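Local coordinates for protein aldo-keto reductase family 1 member C1 (Caenorhabditis elegans, PDB 1QWK) that probably reduces aldehydes and ketones with NADPH as an aldose reductase-like enzyme of the aldo-keto reductase family, at residues 80-85 with 109-114; 113-118 with 152-157. All coordinates share one frame; numbering follows the deposited sequence.

How the contacts relate
Contact 1 joins strands 77-82 and 110-113, and contact 2 carries the same parallel sheet on to strand 150-153, so strand 110-113 is the middle one of three neighbours in the TIM barrel. The two share Ala113 and His114, and their centres lie 9 Å apart. Both meet at the C-terminal ends of the strands, where barrel enzymes of this kind keep their active site. Lys81, predicted to tune the catalytic tyrosine, lies in contact 1, and His114, predicted to bind substrate, in both; nearest side-chain atoms of the predicted proton donor Tyr52 are about 3 Å from Lys81 and about 4 Å from His114. Trp83 CZ3 also packs on Met115 CG at 4.0 Å.

Contact 1 of 2, residues 80-85 with 109-114; sequences TKAWTH and DLYLAH
Thr80, Lys81 and Ala82 run parallel to Tyr111, Leu112 and Ala113, the two short strand axes inclined at 33°, and four backbone hydrogen bonds join the segments, from Thr80 N to Leu110 O at one end to His114 N to Ala82 O at the other. On the face carrying Thr80, Ala82 and Tyr111, the phenol ring lies alongside its neighbours: Thr80 CG2 meets the ring edge, 3.5 Å from Tyr111 CD1, and Ala82 CB sits 3.2 Å from Tyr111 OH. This reach towards the neighbouring strand follows from a chi1 of -169°, which sets the ring trans to the Tyr111 nitrogen. With a serine at this position, the methyls of Thr80 and Ala82 would probably lose their aromatic neighbour and a gap would open beneath helix 92-103. The other face carries Lys81 and Leu112, side by side, and leads on to His114. The His114 imidazole is clamped: Lys81 CD stands 3.8 Å from its ring centroid in a CH-pi contact, while Trp83 turns the edge of its six-membered ring to the opposite face, a T-shaped pair with planes at 76°. A bend at the last torsion of Lys81 takes NZ on to a salt bridge with Asp47 and a weak hydrogen bond to Tyr52, consistent with the predicted role of this lysine in lowering the tyrosine pKa. The contact belongs to a beta-alpha-beta unit whose helix, 92-103, covers Ala82 and Tyr111, with Phe138 of helix 131-143 meeting the tyrosine ring; on the barrel's inner side, strand 173-177 supplies Gln175 against Lys81 and Leu112.

Contact 2 of 2, residues 113-118 with 152-157; sequences AHMPAA and VSNWNN
Ala113 and Val152 form one parallel beta bridge, their CA atoms 4.7 Å apart, at the C-terminal ends of neighbouring barrel strands 110-113 and 150-153; beyond it the two segments continue side by side as loops on the active-site side. The polar links are few and weak: Ser153 N donates to Ala113 O over 2.9 Å with a bent angle of 125° at the hydrogen, and the indole of Trp155 gives its NE1 hydrogen to Met115 O, which lies at the ring edge 3.2 Å from NE1. A CA-H...O contact from Met115 CA to Ser153 O adds a further backbone touch. Ser153 OG turns to Gln175 O of the next strand.

CH-pi and apolar packing gather on the indole. The Trp155 ring lies between two aliphatic groups: Pro116 CB stands 3.5 Å from the centroid of its five-membered ring, 14° off the normal, in a CH-pi contact, and Val152 CG1 covers the opposite face from within its own segment. With chi1 at -78°, the indole swings back toward strand 110-113, where Ala113 CB approaches Trp155 CZ2 at 4.0 Å. Val131 of helix 131-143 and Ile160 of helix 157-164 close in around the same ring.

Van der Waals contact is also made by the bent Met115 chain, which crosses Asn154 with SD 3.9 Å from Asn154 CB.

Asn154 O is buried here without any partner in the model. With both hydrogen bonds weak, cohesion probably owes more to packing than to polar links; the indole's one polar atom is nevertheless answered by Met115 O, weakly linking it to the loop that directly follows the histidine predicted to bind substrate.

Contact 1 of 2, residues 80-85 with 109-114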
loop_
_atom_site.group_PDB
_atom_site.type_symbol
_atom_site.label_atom_id
_atom_site.label_comp_id
_atom_site.label_asym_id
_atom_site.label_seq_id
_atom_site.Cartn_x
_atom_site.Cartn_y
_atom_site.Cartn_z
ATOM N N THR A 80 -0.161 -4.805 8.197
ATOM C CA THR A 80 -1.280 -4.069 8.746
ATOM C C THR A 80 -0.746 -2.736 9.242
ATOM O O THR A 80 0.473 -2.533 9.313
ATOM C CB THR A 80 -2.053 -4.824 9.859
ATOM O OG1 THR A 80 -3.311 -4.165 10.064
ATOM C CG2 THR A 80 -1.285 -4.835 11.166
ATOM N N LYS A 81 -1.652 -1.822 9.569
ATOM C CA LYS A 81 -1.249 -0.485 9.982
ATOM C C LYS A 81 -1.995 0.053 11.190
ATOM O O LYS A 81 -3.196 -0.188 11.354
ATOM C CB LYS A 81 -1.452 0.478 8.809
ATOM C CG LYS A 81 -1.071 -0.083 7.448
ATOM C CD LYS A 81 -1.257 0.965 6.358
ATOM C CE LYS A 81 -1.264 0.333 4.973
ATOM N NZ LYS A 81 -2.496 -0.500 4.774
ATOM N N ALA A 82 -1.282 0.801 12.024
ATOM C CA ALA A 82 -1.881 1.402 13.215
ATOM C C ALA A 82 -2.541 2.718 12.819
ATOM O O ALA A 82 -1.951 3.512 12.091
ATOM C CB ALA A 82 -0.796 1.656 14.268
ATOM N N TRP A 83 -3.766 2.941 13.288
ATOM C CA TRP A 83 -4.492 4.169 12.973
ATOM C C TRP A 83 -4.047 5.308 13.903
ATOM O O TRP A 83 -3.279 5.089 14.842
ATOM C CB TRP A 83 -6.004 3.937 13.080
ATOM C CG TRP A 83 -6.822 5.048 12.506
ATOM C CD1 TRP A 83 -7.889 5.664 13.091
ATOM C CD2 TRP A 83 -6.622 5.708 11.244
ATOM N NE1 TRP A 83 -8.363 6.668 12.279
ATOM C CE2 TRP A 83 -7.606 6.717 11.139
ATOM C CE3 TRP A 83 -5.705 5.542 10.195
ATOM C CZ2 TRP A 83 -7.700 7.564 10.024
ATOM C CZ3 TRP A 83 -5.799 6.384 9.085
ATOM C CH2 TRP A 83 -6.790 7.382 9.011
ATOM N N THR A 84 -4.538 6.517 13.644
ATOM C CA THR A 84 -4.145 7.700 14.410
ATOM C C THR A 84 -4.242 7.651 15.938
ATOM O O THR A 84 -3.388 8.208 16.626
ATOM C CB THR A 84 -4.898 8.950 13.893
ATOM O OG1 THR A 84 -6.314 8.729 13.948
ATOM C CG2 THR A 84 -4.495 9.248 12.454
ATOM N N HIS A 85 -5.266 6.994 16.470
ATOM C CA HIS A 85 -5.423 6.915 17.917
ATOM C C HIS A 85 -4.481 5.876 18.529
ATOM O O HIS A 85 -4.189 5.916 19.725
ATOM C CB HIS A 85 -6.877 6.587 18.280
ATOM C CG HIS A 85 -7.341 5.252 17.786
ATOM N ND1 HIS A 85 -7.292 4.891 16.458
ATOM C CD2 HIS A 85 -7.872 4.193 18.444
ATOM C CE1 HIS A 85 -7.774 3.669 16.316
ATOM N NE2 HIS A 85 -8.133 3.223 17.506
ATOM N N ASP A 109 3.982 -9.629 9.377
ATOM C CA ASP A 109 5.256 -9.496 8.699
ATOM C C ASP A 109 5.721 -8.047 8.638
ATOM O O ASP A 109 6.919 -7.771 8.727
ATOM C CB ASP A 109 5.138 -10.122 7.311
ATOM C CG ASP A 109 4.814 -11.613 7.387
ATOM O OD1 ASP A 109 5.757 -12.428 7.504
ATOM O OD2 ASP A 109 3.614 -11.964 7.370
ATOM N N LEU A 110 4.773 -7.123 8.526
ATOM C CA LEU A 110 5.100 -5.701 8.466
ATOM C C LEU A 110 4.021 -4.892 9.180
ATOM O O LEU A 110 2.829 -5.108 8.959
ATOM C CB LEU A 110 5.218 -5.251 6.999
ATOM C CG LEU A 110 5.480 -3.757 6.726
ATOM C CD1 LEU A 110 6.797 -3.327 7.347
ATOM C CD2 LEU A 110 5.499 -3.511 5.214
ATOM N N TYR A 111 4.443 -3.974 10.047
ATOM C CA TYR A 111 3.514 -3.125 10.788
ATOM C C TYR A 111 3.885 -1.674 10.526
ATOM O O TYR A 111 5.017 -1.266 10.789
ATOM C CB TYR A 111 3.596 -3.420 12.286
ATOM C CG TYR A 111 2.488 -2.793 13.096
ATOM C CD1 TYR A 111 1.151 -2.923 12.705
ATOM C CD2 TYR A 111 2.763 -2.124 14.285
ATOM C CE1 TYR A 111 0.120 -2.409 13.484
ATOM C CE2 TYR A 111 1.738 -1.607 15.070
ATOM C CZ TYR A 111 0.423 -1.755 14.668
ATOM O OH TYR A 111 -0.588 -1.273 15.467
ATOM N N LEU A 112 2.931 -0.898 10.017
ATOM C CA LEU A 112 3.177 0.501 9.662
ATOM C C LEU A 112 2.367 1.528 10.427
ATOM O O LEU A 112 1.258 1.247 10.871
ATOM C CB LEU A 112 2.863 0.715 8.175
ATOM C CG LEU A 112 3.399 -0.270 7.132
ATOM C CD1 LEU A 112 2.839 0.093 5.769
ATOM C CD2 LEU A 112 4.915 -0.245 7.132
ATOM N N ALA A 113 2.924 2.725 10.577
ATOM C CA ALA A 113 2.176 3.816 11.187
ATOM C C ALA A 113 1.389 4.278 9.947
ATOM O O ALA A 113 1.990 4.683 8.954
ATOM C CB ALA A 113 3.131 4.920 11.662
ATOM N N HIS A 114 0.062 4.198 9.989
ATOM C CA HIS A 114 -0.777 4.558 8.839
ATOM C C HIS A 114 -0.623 6.021 8.450
ATOM O O HIS A 114 -0.792 6.388 7.290
ATOM C CB HIS A 114 -2.242 4.271 9.168
ATOM C CG HIS A 114 -3.092 3.934 7.984
ATOM N ND1 HIS A 114 -2.898 4.486 6.736
ATOM C CD2 HIS A 114 -4.182 3.137 7.876
ATOM C CE1 HIS A 114 -3.832 4.045 5.910
ATOM N NE2 HIS A 114 -4.623 3.224 6.579
#

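Contact 2 of 2, residues 113-118 with 152-157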
loop_
_atom_site.group_PDB
_atom_site.type_symbol
_atom_site.label_atom_id
_atom_site.label_comp_id
_atom_site.label_asym_id
_atom_site.label_seq_id
_atom_site.Cartn_x
_atom_site.Cartn_y
_atom_site.Cartn_z
ATOM N N ALA A 113 2.924 2.725 10.577
ATOM C CA ALA A 113 2.176 3.816 11.187
ATOM C C ALA A 113 1.389 4.278 9.947
ATOM O O ALA A 113 1.990 4.683 8.954
ATOM C CB ALA A 113 3.131 4.920 11.662
ATOM N N HIS A 114 0.062 4.198 9.989
ATOM C CA HIS A 114 -0.777 4.558 8.839
ATOM C C HIS A 114 -0.623 6.021 8.450
ATOM O O HIS A 114 -0.792 6.388 7.290
ATOM C CB HIS A 114 -2.242 4.271 9.168
ATOM C CG HIS A 114 -3.092 3.934 7.984
ATOM N ND1 HIS A 114 -2.898 4.486 6.736
ATOM C CD2 HIS A 114 -4.182 3.137 7.876
ATOM C CE1 HIS A 114 -3.832 4.045 5.910
ATOM N NE2 HIS A 114 -4.623 3.224 6.579
ATOM N N MET A 115 -0.305 6.843 9.442
ATOM C CA MET A 115 -0.105 8.282 9.261
ATOM C C MET A 115 0.958 8.708 10.267
ATOM O O MET A 115 1.359 7.927 11.129
ATOM C CB MET A 115 -1.388 9.059 9.586
ATOM C CG MET A 115 -2.611 8.723 8.739
ATOM S SD MET A 115 -2.523 9.456 7.084
ATOM C CE MET A 115 -3.568 8.306 6.167
ATOM N N PRO A 116 1.443 9.950 10.156
ATOM C CA PRO A 116 2.454 10.448 11.094
ATOM C C PRO A 116 1.802 11.281 12.204
ATOM O O PRO A 116 2.448 11.627 13.195
ATOM C CB PRO A 116 3.347 11.303 10.204
ATOM C CG PRO A 116 2.352 11.901 9.252
ATOM C CD PRO A 116 1.462 10.729 8.900
ATOM N N ALA A 117 0.515 11.575 12.032
ATOM C CA ALA A 117 -0.243 12.411 12.967
ATOM C C ALA A 117 -1.194 11.691 13.922
ATOM O O ALA A 117 -2.153 11.055 13.487
ATOM C CB ALA A 117 -1.016 13.452 12.176
ATOM N N ALA A 118 -0.939 11.821 15.223
ATOM C CA ALA A 118 -1.770 11.183 16.241
ATOM C C ALA A 118 -3.022 12.000 16.576
ATOM O O ALA A 118 -2.997 13.230 16.577
ATOM C CB ALA A 118 -0.947 10.947 17.512
ATOM N N VAL A 152 6.452 3.068 7.856
ATOM C CA VAL A 152 5.531 4.186 7.909
ATOM C C VAL A 152 4.753 4.379 6.611
ATOM O O VAL A 152 5.114 3.839 5.562
ATOM C CB VAL A 152 6.309 5.477 8.206
ATOM C CG1 VAL A 152 7.143 5.299 9.480
ATOM C CG2 VAL A 152 7.227 5.801 7.026
ATOM N N SER A 153 3.679 5.158 6.691
ATOM C CA SER A 153 2.861 5.449 5.523
ATOM C C SER A 153 2.440 6.910 5.578
ATOM O O SER A 153 2.066 7.418 6.631
ATOM C CB SER A 153 1.618 4.555 5.492
ATOM O OG SER A 153 0.903 4.731 4.272
ATOM N N ASN A 154 2.519 7.588 4.441
ATOM C CA ASN A 154 2.127 8.994 4.361
ATOM C C ASN A 154 3.005 9.937 5.192
ATOM O O ASN A 154 2.542 10.982 5.652
ATOM C CB ASN A 154 0.664 9.147 4.781
ATOM C CG ASN A 154 -0.270 8.289 3.947
ATOM O OD1 ASN A 154 -1.001 7.444 4.473
ATOM N ND2 ASN A 154 -0.243 8.496 2.635
ATOM N N TRP A 155 4.261 9.552 5.396
ATOM C CA TRP A 155 5.217 10.376 6.125
ATOM C C TRP A 155 6.059 11.084 5.066
ATOM O O TRP A 155 6.231 10.554 3.963
ATOM C CB TRP A 155 6.153 9.508 6.967
ATOM C CG TRP A 155 5.582 8.973 8.252
ATOM C CD1 TRP A 155 4.318 8.491 8.463
ATOM C CD2 TRP A 155 6.293 8.790 9.486
ATOM N NE1 TRP A 155 4.206 8.016 9.753
ATOM C CE2 TRP A 155 5.400 8.193 10.401
ATOM C CE3 TRP A 155 7.601 9.075 9.905
ATOM C CZ2 TRP A 155 5.772 7.872 11.715
ATOM C CZ3 TRP A 155 7.975 8.754 11.214
ATOM C CH2 TRP A 155 7.058 8.159 12.104
ATOM N N ASN A 156 6.584 12.267 5.379
ATOM C CA ASN A 156 7.438 12.944 4.405
ATOM C C ASN A 156 8.898 12.610 4.722
ATOM O O ASN A 156 9.184 11.983 5.743
ATOM C CB ASN A 156 7.206 14.470 4.385
ATOM C CG ASN A 156 7.528 15.150 5.702
ATOM O OD1 ASN A 156 8.543 14.875 6.331
ATOM N ND2 ASN A 156 6.661 16.072 6.112
ATOM N N ASN A 157 9.813 13.009 3.845
ATOM C CA ASN A 157 11.231 12.713 4.025
ATOM C C ASN A 157 11.814 13.206 5.344
ATOM O O ASN A 157 12.605 12.502 5.973
ATOM C CB ASN A 157 12.055 13.293 2.877
ATOM C CG ASN A 157 11.718 12.668 1.536
ATOM O OD1 ASN A 157 10.978 11.685 1.458
ATOM N ND2 ASN A 157 12.270 13.236 0.469
#